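Local coordinates for protein HTP-2 (Caenorhabditis elegans, PDB 4TZM) that binds closure motif 1 of HTP-3 and, as a HORMA domain protein, probably takes part in the hierarchical assembly of the meiotic chromosome axis, at residues A[15-20]-A[162-167]; A[121-126]-A[246-251]. All blocks are in the same frame, centred on the assembly; numbering follows the deposited sequence.

Overall arrangement
The two contacts sit on opposite sides of the chain's centre, their nearest atoms about 16 Å apart. Interaction 1 is partly buried near the surface: the N-terminal loop 15-20 lies against the start of helix 164-185 and is held by a single side-chain-to-backbone bond and a small aliphatic patch. Interaction 2 is a buried pairing of strands 123-133 and 240-248 within the HORMA sheet, built on backbone hydrogen bonds, a carboxylate-hydroxyl bond and a sulfur-aromatic contact. They share no segment, yet helix 164-185 reaches both: its first turn meets the loop in interaction 1, and Leu181 and Cys182 farther along it lie against Phe125 of interaction 2.

Interaction 1. Residues A[15-20]-A[162-167]; sequences SKDAID and EGAESV
The flat carboxylate of Asp17 takes the Ala164 N-H on the syn lone pair of OD1, 2.8 Å from Ala164 N and nearly straight at 169°. Gly163 CA lies close to the same group, 3.4 Å from Asp17 OD1, with OD2 somewhat farther from it. The carboxylate gets there because chi1 (177°) swings CG opposite the backbone N, from a residue at the centre of an inverse gamma turn. A second flat group, the Gly163 carbonyl, accepts from Ser166 OG (2.6 Å to Gly163 O) and from Val167 N, both on one face of its plane.

These bonds mark the N-terminus of helix 164-185 in the HORMA domain, with Gly163 at the N-cap. The negative carboxylate at this end probably interacts favourably with the helix dipole. Gly163 has a positive phi (112°), where a CB would jam against the preceding carbonyl O.

Beyond the polar bond, the Ala164 methyl points into the loop, meeting Ala18 CA and, at 3.8 Å from Ala164 CB, Ile19 CG1. Ile19 CD1 reaches on to Ala164 O, 3.4 Å away, while the bent side chain of Glu165 brings OE2 to the edge of contact with Ile19 CG1, 4.2 Å away. Shortening Ile19 to an alanine would probably open a gap over the Ala164 methyl and carbonyl, which would lose their aliphatic cover from this side chain. Ile19 also packs on Trp24 and bonds through its backbone to Ser30, and Val32 of the same N-terminal region touches Val167.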
loop_
_atom_site.group_PDB
_atom_site.type_symbol
_atom_site.label_atom_id
_atom_site.label_comp_id
_atom_site.label_asym_id
_atom_site.label_seq_id
_atom_site.Cartn_x
_atom_site.Cartn_y
_atom_site.Cartn_z
ATOM N N SER A 15 -22.261 -11.558 -18.480
ATOM C CA SER A 15 -21.375 -10.647 -17.761
ATOM C C SER A 15 -20.330 -11.417 -16.960
ATOM O O SER A 15 -20.624 -12.460 -16.378
ATOM C CB SER A 15 -22.176 -9.728 -16.833
ATOM O OG SER A 15 -22.933 -8.782 -17.570
ATOM N N LYS A 16 -19.107 -10.899 -16.944
ATOM C CA LYS A 16 -18.034 -11.485 -16.151
ATOM C C LYS A 16 -17.514 -10.491 -15.122
ATOM O O LYS A 16 -17.232 -9.341 -15.460
ATOM C CB LYS A 16 -16.883 -11.945 -17.051
ATOM C CG LYS A 16 -17.007 -13.372 -17.561
ATOM C CD LYS A 16 -15.718 -13.821 -18.231
ATOM C CE LYS A 16 -15.752 -15.303 -18.566
ATOM N NZ LYS A 16 -14.467 -15.761 -19.169
ATOM N N ASP A 17 -17.379 -10.926 -13.872
ATOM C CA ASP A 17 -16.811 -10.059 -12.846
ATOM C C ASP A 17 -15.339 -9.810 -13.158
ATOM O O ASP A 17 -14.449 -10.458 -12.606
ATOM C CB ASP A 17 -16.960 -10.669 -11.455
ATOM C CG ASP A 17 -16.311 -9.821 -10.375
ATOM O OD1 ASP A 17 -16.235 -8.589 -10.554
ATOM O OD2 ASP A 17 -15.865 -10.388 -9.354
ATOM N N ALA A 18 -15.098 -8.868 -14.061
ATOM C CA ALA A 18 -13.753 -8.514 -14.480
ATOM C C ALA A 18 -13.756 -7.120 -15.079
ATOM O O ALA A 18 -14.774 -6.657 -15.591
ATOM C CB ALA A 18 -13.222 -9.527 -15.482
ATOM N N ILE A 19 -12.615 -6.449 -15.014
ATOM C CA ILE A 19 -12.513 -5.104 -15.554
ATOM C C ILE A 19 -12.127 -5.132 -17.029
ATOM O O ILE A 19 -11.103 -5.703 -17.407
ATOM C CB ILE A 19 -11.500 -4.261 -14.759
ATOM C CG1 ILE A 19 -12.070 -3.942 -13.374
ATOM C CG2 ILE A 19 -11.165 -2.972 -15.503
ATOM C CD1 ILE A 19 -11.023 -3.620 -12.337
ATOM N N ASP A 20 -12.967 -4.526 -17.861
ATOM C CA ASP A 20 -12.685 -4.417 -19.285
ATOM C C ASP A 20 -12.162 -3.020 -19.593
ATOM O O ASP A 20 -12.908 -2.149 -20.042
ATOM C CB ASP A 20 -13.935 -4.719 -20.113
ATOM C CG ASP A 20 -13.606 -5.111 -21.541
ATOM O OD1 ASP A 20 -12.573 -5.783 -21.749
ATOM O OD2 ASP A 20 -14.379 -4.751 -22.454
ATOM N N GLU A 162 -17.195 -6.817 -3.366
ATOM C CA GLU A 162 -18.322 -6.350 -4.166
ATOM C C GLU A 162 -18.039 -6.281 -5.665
ATOM O O GLU A 162 -18.779 -5.636 -6.411
ATOM C CB GLU A 162 -18.782 -4.973 -3.661
ATOM C CG GLU A 162 -19.250 -4.951 -2.209
ATOM C CD GLU A 162 -20.620 -5.585 -2.004
ATOM O OE1 GLU A 162 -21.166 -6.173 -2.961
ATOM O OE2 GLU A 162 -21.157 -5.484 -0.879
ATOM N N GLY A 163 -16.974 -6.943 -6.105
ATOM C CA GLY A 163 -16.691 -7.031 -7.524
ATOM C C GLY A 163 -15.443 -6.283 -7.946
ATOM O O GLY A 163 -14.908 -5.470 -7.190
ATOM N N ALA A 164 -14.983 -6.555 -9.163
ATOM C CA ALA A 164 -13.776 -5.930 -9.686
ATOM C C ALA A 164 -13.944 -4.422 -9.861
ATOM O O ALA A 164 -13.032 -3.653 -9.560
ATOM C CB ALA A 164 -13.380 -6.577 -11.006
ATOM N N GLU A 165 -15.106 -4.000 -10.349
ATOM C CA GLU A 165 -15.330 -2.581 -10.593
ATOM C C GLU A 165 -15.273 -1.787 -9.290
ATOM O O GLU A 165 -14.758 -0.671 -9.271
ATOM C CB GLU A 165 -16.664 -2.355 -11.314
ATOM C CG GLU A 165 -16.657 -2.766 -12.787
ATOM C CD GLU A 165 -15.880 -1.803 -13.676
ATOM O OE1 GLU A 165 -15.531 -0.700 -13.205
ATOM O OE2 GLU A 165 -15.622 -2.149 -14.850
ATOM N N SER A 166 -15.776 -2.364 -8.203
ATOM C CA SER A 166 -15.705 -1.701 -6.902
ATOM C C SER A 166 -14.256 -1.562 -6.438
ATOM O O SER A 166 -13.889 -0.550 -5.842
ATOM C CB SER A 166 -16.531 -2.455 -5.853
ATOM O OG SER A 166 -15.924 -3.694 -5.521
ATOM N N VAL A 167 -13.432 -2.568 -6.721
ATOM C CA VAL A 167 -12.014 -2.503 -6.374
ATOM C C VAL A 167 -11.323 -1.378 -7.147
ATOM O O VAL A 167 -10.549 -0.604 -6.576
ATOM C CB VAL A 167 -11.289 -3.843 -6.650
ATOM C CG1 VAL A 167 -9.822 -3.729 -6.307
ATOM C CG2 VAL A 167 -11.927 -4.971 -5.853
#

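Interaction 2. Residues A[121-126]-A[246-251]; sequences AIEVFS and CWSKSM
Val124 and Trp247 form an antiparallel hydrogen-bonded pair where strands 123-133 and 240-248 join in the HORMA sheet. Val124 N bonds Trp247 O at 2.8 Å, and Trp247 N returns a bond to Val124 O. Strand 240-248 and its neighbour 228-235 form a hairpin near the C-terminus, and its pairing here is consistent with the closed, peptide-bound HORMA state. The Val124 and Trp247 side chains lie alongside each other, Val124 CG1 meeting the indole edge at Trp247 CE3, 4.1 Å away. Ser126 OG comes within 3.4 Å of Trp247 CZ3; this buried hydroxyl has no hydrogen-bond partner in the model.

On the other face of the sheet, the non-hydrogen-bonded pairs Phe125-Cys246 and Glu123-Ser248 project their side chains. Cys246 SG sits over one face of the Phe125 ring, 3.8 Å from its centroid and offset toward the rim, while Glu123 OE2 lies in plane at the ring edge. The Glu123 side chain runs out extended, CG turned opposite the backbone N (chi1 -178°), and carries OE1 to Ser248 OG, 2.7 Å away, which donates to its anti lone pair. Arg57 holds the same oxygen in a salt bridge, so OE1 is gripped by two partners.

Farther out, Ile122 and Glu123 form a classic beta bulge against Val112 of strand 105-113. Lys249 N closes the strand end by bonding to Ile122 O at 2.8 Å, and Ser248 OG accepts from Ser250 N in an ST turn. A water completes this end, donating to Ile122 O at 3.0 Å and lying 2.6 Å from Ser250 OG.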
loop_
_atom_site.group_PDB
_atom_site.type_symbol
_atom_site.label_atom_id
_atom_site.label_comp_id
_atom_site.label_asym_id
_atom_site.label_seq_id
_atom_site.Cartn_x
_atom_site.Cartn_y
_atom_site.Cartn_z
ATOM N N ALA A 121 8.324 8.679 14.760
ATOM C CA ALA A 121 8.263 9.286 13.436
ATOM C C ALA A 121 7.604 10.659 13.453
ATOM O O ALA A 121 6.906 11.019 14.402
ATOM C CB ALA A 121 7.531 8.369 12.477
ATOM N N ILE A 122 7.838 11.420 12.389
ATOM C CA ILE A 122 7.204 12.717 12.208
ATOM C C ILE A 122 6.131 12.612 11.126
ATOM O O ILE A 122 5.294 13.504 10.975
ATOM C CB ILE A 122 8.229 13.809 11.832
ATOM C CG1 ILE A 122 8.768 13.585 10.416
ATOM C CG2 ILE A 122 9.370 13.839 12.842
ATOM C CD1 ILE A 122 9.448 14.809 9.822
ATOM N N GLU A 123 6.163 11.508 10.382
ATOM C CA GLU A 123 5.165 11.226 9.352
ATOM C C GLU A 123 5.133 9.735 9.013
ATOM O O GLU A 123 6.180 9.113 8.834
ATOM C CB GLU A 123 5.446 12.046 8.091
ATOM C CG GLU A 123 4.428 11.857 6.978
ATOM C CD GLU A 123 4.510 12.945 5.923
ATOM O OE1 GLU A 123 4.034 14.073 6.181
ATOM O OE2 GLU A 123 5.052 12.671 4.833
ATOM N N VAL A 124 3.933 9.164 8.932
ATOM C CA VAL A 124 3.775 7.745 8.615
ATOM C C VAL A 124 2.662 7.493 7.602
ATOM O O VAL A 124 1.541 7.970 7.768
ATOM C CB VAL A 124 3.469 6.907 9.878
ATOM C CG1 VAL A 124 3.124 5.475 9.499
ATOM C CG2 VAL A 124 4.641 6.931 10.841
ATOM N N PHE A 125 2.979 6.744 6.552
ATOM C CA PHE A 125 1.962 6.221 5.650
ATOM C C PHE A 125 1.879 4.708 5.817
ATOM O O PHE A 125 2.806 3.988 5.444
ATOM C CB PHE A 125 2.272 6.591 4.200
ATOM C CG PHE A 125 1.947 8.015 3.861
ATOM C CD1 PHE A 125 2.848 9.032 4.139
ATOM C CD2 PHE A 125 0.736 8.340 3.268
ATOM C CE1 PHE A 125 2.548 10.350 3.828
ATOM C CE2 PHE A 125 0.428 9.654 2.954
ATOM C CZ PHE A 125 1.336 10.662 3.234
ATOM N N SER A 126 0.775 4.231 6.385
ATOM C CA SER A 126 0.657 2.822 6.752
ATOM C C SER A 126 -0.400 2.083 5.940
ATOM O O SER A 126 -1.462 2.628 5.631
ATOM C CB SER A 126 0.343 2.690 8.243
ATOM O OG SER A 126 -0.883 3.319 8.564
ATOM N N CYS A 246 -2.663 7.831 7.321
ATOM C CA CYS A 246 -1.553 8.772 7.384
ATOM C C CYS A 246 -1.544 9.509 8.712
ATOM O O CYS A 246 -2.514 10.176 9.070
ATOM C CB CYS A 246 -1.617 9.776 6.229
ATOM S SG CYS A 246 -0.336 11.063 6.265
ATOM N N TRP A 247 -0.452 9.352 9.450
ATOM C CA TRP A 247 -0.162 10.194 10.601
ATOM C C TRP A 247 0.887 11.204 10.163
ATOM O O TRP A 247 1.805 10.857 9.420
ATOM C CB TRP A 247 0.346 9.371 11.786
ATOM C CG TRP A 247 -0.706 8.552 12.467
ATOM C CD1 TRP A 247 -1.608 8.986 13.393
ATOM C CD2 TRP A 247 -0.952 7.151 12.293
ATOM N NE1 TRP A 247 -2.407 7.946 13.801
ATOM C CE2 TRP A 247 -2.025 6.808 13.140
ATOM C CE3 TRP A 247 -0.373 6.155 11.500
ATOM C CZ2 TRP A 247 -2.530 5.509 13.216
ATOM C CZ3 TRP A 247 -0.876 4.866 11.578
ATOM C CH2 TRP A 247 -1.942 4.556 12.429
ATOM N N SER A 248 0.761 12.452 10.599
ATOM C CA SER A 248 1.700 13.468 10.139
ATOM C C SER A 248 1.815 14.677 11.061
ATOM O O SER A 248 0.824 15.163 11.603
ATOM C CB SER A 248 1.311 13.934 8.731
ATOM O OG SER A 248 2.342 14.719 8.157
ATOM N N LYS A 249 3.045 15.150 11.231
ATOM C CA LYS A 249 3.304 16.411 11.909
ATOM C C LYS A 249 2.914 17.565 10.995
ATOM O O LYS A 249 2.621 18.669 11.455
ATOM C CB LYS A 249 4.778 16.530 12.298
ATOM C CG LYS A 249 5.188 15.740 13.529
ATOM C CD LYS A 249 4.491 16.261 14.774
ATOM C CE LYS A 249 5.308 15.967 16.023
ATOM N NZ LYS A 249 4.597 16.365 17.271
ATOM N N SER A 250 2.906 17.292 9.694
ATOM C CA SER A 250 2.700 18.321 8.680
ATOM C C SER A 250 1.221 18.606 8.409
ATOM O O SER A 250 0.881 19.273 7.429
ATOM C CB SER A 250 3.393 17.912 7.377
ATOM O OG SER A 250 4.748 17.562 7.603
ATOM N N MET A 251 0.348 18.107 9.281
ATOM C CA MET A 251 -1.092 18.267 9.099
ATOM C C MET A 251 -1.650 19.372 9.994
ATOM O O MET A 251 -1.790 19.198 11.206
ATOM C CB MET A 251 -1.814 16.946 9.382
ATOM C CG MET A 251 -3.183 16.823 8.724
ATOM S SD MET A 251 -4.018 15.281 9.145
ATOM C CE MET A 251 -2.717 14.082 8.857
HETATM O O HOH W 1 5.932 15.684 9.009
#